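Local atomic coordinates of COG0546: Predicted phosphatases (Streptococcus pneumoniae, PDB entry 2AH5), a protein that is of unknown function but, as a haloacid dehalogenase-like family member, is predicted to act as a phosphatase that hydrolyses phosphate esters. Residues 156-161 / 176-181. Numbering follows the deposited sequence.
Sequences QAIIIG and QKLAIT
I158 and Q176 sit abreast on one face of two neighbouring parallel strands, their side chains meeting at a slant. With CG1 of I158 trans to the backbone N (chi1 -177°), the ethyl arm runs toward 176-181: CG1 lies 3.7 Å from Q176 CB, and CD1 continues to L178 CB at 4.0 Å, bridging two residues of the partner strand. Q176 extends past this arm, and its OE1 accepts a hydrogen bond from Y208 OH. Further along, I160 on the same face touches I180, whose side chain is directed toward strand 157-161; their methyl branches meet CG2 to CG2 at 3.7 Å, the two side chains almost perpendicular. I180 places CG1 between its backbone N and carbonyl carbon (chi1 72°), which lays that atom 3.6 Å from G161 O. Helix 204-208 packs on the I158 face, Y208 against I158 and V205 against I160 and L178, whereas I159 and K177 face helix 164-173 on the other side.

Five backbone hydrogen bonds hold the strands in parallel register, from Q176 N to A157 O through I180 N to G161 O. The bond from L178 N to I159 O is 2.8 Å long and meets the carbonyl nearly head-on (169°). Helix 164-173 links the two parallel neighbouring strands, making a beta-alpha-beta unit of the Rossmann-like core characteristic of haloacid dehalogenase-type hydrolases.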
loop_
_atom_site.group_PDB
_atom_site.type_symbol
_atom_site.label_atom_id
_atom_site.label_comp_id
_atom_site.label_asym_id
_atom_site.label_seq_id
_atom_site.Cartn_x
_atom_site.Cartn_y
_atom_site.Cartn_z
ATOM N N GLN A 156 15.840 -3.245 -12.677
ATOM C CA GLN A 156 16.564 -3.284 -11.421
ATOM C C GLN A 156 15.665 -3.199 -10.180
ATOM O O GLN A 156 16.190 -3.218 -9.060
ATOM C CB GLN A 156 17.553 -2.123 -11.314
ATOM C CG GLN A 156 18.693 -2.085 -12.298
ATOM C CD GLN A 156 19.474 -0.793 -12.081
ATOM O OE1 GLN A 156 19.230 0.197 -12.760
ATOM N NE2 GLN A 156 20.335 -0.774 -11.065
ATOM N N ALA A 157 14.343 -3.064 -10.364
ATOM C CA ALA A 157 13.449 -2.941 -9.213
ATOM C C ALA A 157 12.400 -4.072 -9.141
ATOM O O ALA A 157 12.114 -4.747 -10.141
ATOM C CB ALA A 157 12.766 -1.568 -9.204
ATOM N N ILE A 158 11.837 -4.251 -7.950
ATOM C CA ILE A 158 10.719 -5.167 -7.733
ATOM C C ILE A 158 9.820 -4.471 -6.725
ATOM O O ILE A 158 10.310 -3.761 -5.845
ATOM C CB ILE A 158 11.205 -6.579 -7.239
ATOM C CG1 ILE A 158 10.036 -7.577 -7.069
ATOM C CG2 ILE A 158 12.041 -6.504 -5.961
ATOM C CD1 ILE A 158 10.536 -9.048 -7.079
ATOM N N ILE A 159 8.509 -4.625 -6.872
ATOM C CA ILE A 159 7.573 -4.132 -5.843
ATOM C C ILE A 159 6.990 -5.323 -5.076
ATOM O O ILE A 159 6.610 -6.364 -5.674
ATOM C CB ILE A 159 6.471 -3.218 -6.434
ATOM C CG1 ILE A 159 5.618 -2.597 -5.318
ATOM C CG2 ILE A 159 5.615 -3.992 -7.492
ATOM C CD1 ILE A 159 4.719 -1.455 -5.810
ATOM N N ILE A 160 6.977 -5.183 -3.751
ATOM C CA ILE A 160 6.374 -6.140 -2.854
ATOM C C ILE A 160 5.037 -5.526 -2.476
ATOM O O ILE A 160 4.999 -4.447 -1.866
ATOM C CB ILE A 160 7.291 -6.336 -1.600
ATOM C CG1 ILE A 160 8.673 -6.856 -2.072
ATOM C CG2 ILE A 160 6.578 -7.203 -0.505
ATOM C CD1 ILE A 160 9.677 -7.298 -0.982
ATOM N N GLY A 161 3.947 -6.180 -2.874
ATOM C CA GLY A 161 2.621 -5.592 -2.693
ATOM C C GLY A 161 1.486 -6.587 -2.560
ATOM O O GLY A 161 1.644 -7.763 -2.925
ATOM N N GLN A 176 9.648 -5.855 -11.649
ATOM C CA GLN A 176 9.131 -7.154 -11.242
ATOM C C GLN A 176 8.067 -6.960 -10.137
ATOM O O GLN A 176 7.973 -5.891 -9.533
ATOM C CB GLN A 176 10.252 -8.040 -10.746
ATOM C CG GLN A 176 11.139 -8.643 -11.863
ATOM C CD GLN A 176 12.142 -9.601 -11.299
ATOM O OE1 GLN A 176 11.803 -10.438 -10.458
ATOM N NE2 GLN A 176 13.396 -9.477 -11.729
ATOM N N LYS A 177 7.268 -7.999 -9.904
ATOM C CA LYS A 177 6.156 -7.947 -8.935
ATOM C C LYS A 177 6.201 -9.179 -8.057
ATOM O O LYS A 177 6.281 -10.319 -8.554
ATOM C CB LYS A 177 4.781 -7.787 -9.624
ATOM C CG LYS A 177 4.719 -8.298 -11.076
ATOM C CD LYS A 177 3.291 -8.317 -11.625
ATOM C CE LYS A 177 3.248 -8.304 -13.147
ATOM N NZ LYS A 177 3.764 -9.579 -13.771
ATOM N N LEU A 178 6.182 -8.925 -6.750
ATOM C CA LEU A 178 6.161 -9.968 -5.745
ATOM C C LEU A 178 4.860 -9.833 -4.948
ATOM O O LEU A 178 4.670 -8.846 -4.198
ATOM C CB LEU A 178 7.371 -9.838 -4.822
ATOM C CG LEU A 178 7.700 -11.052 -3.923
ATOM C CD1 LEU A 178 9.151 -10.984 -3.495
ATOM C CD2 LEU A 178 6.777 -11.201 -2.721
ATOM N N ALA A 179 3.959 -10.799 -5.131
ATOM C CA ALA A 179 2.640 -10.747 -4.487
ATOM C C ALA A 179 2.718 -11.263 -3.056
ATOM O O ALA A 179 3.340 -12.288 -2.800
ATOM C CB ALA A 179 1.592 -11.584 -5.278
ATOM N N ILE A 180 2.045 -10.575 -2.139
ATOM C CA ILE A 180 1.952 -11.063 -0.761
ATOM C C ILE A 180 0.493 -11.247 -0.384
ATOM O O ILE A 180 -0.374 -10.489 -0.841
ATOM C CB ILE A 180 2.727 -10.174 0.251
ATOM C CG1 ILE A 180 2.023 -8.811 0.501
ATOM C CG2 ILE A 180 4.230 -10.091 -0.181
ATOM C CD1 ILE A 180 0.967 -8.849 1.649
ATOM N N THR A 181 0.215 -12.271 0.423
ATOM C CA THR A 181 -1.172 -12.671 0.657
ATOM C C THR A 181 -1.603 -12.562 2.121
ATOM O O THR A 181 -2.710 -13.001 2.465
ATOM C CB THR A 181 -1.428 -14.118 0.159
ATOM O OG1 THR A 181 -0.618 -15.013 0.921
ATOM C CG2 THR A 181 -1.059 -14.274 -1.319
HETATM O O HOH W 1 13.194 -6.171 -12.088
#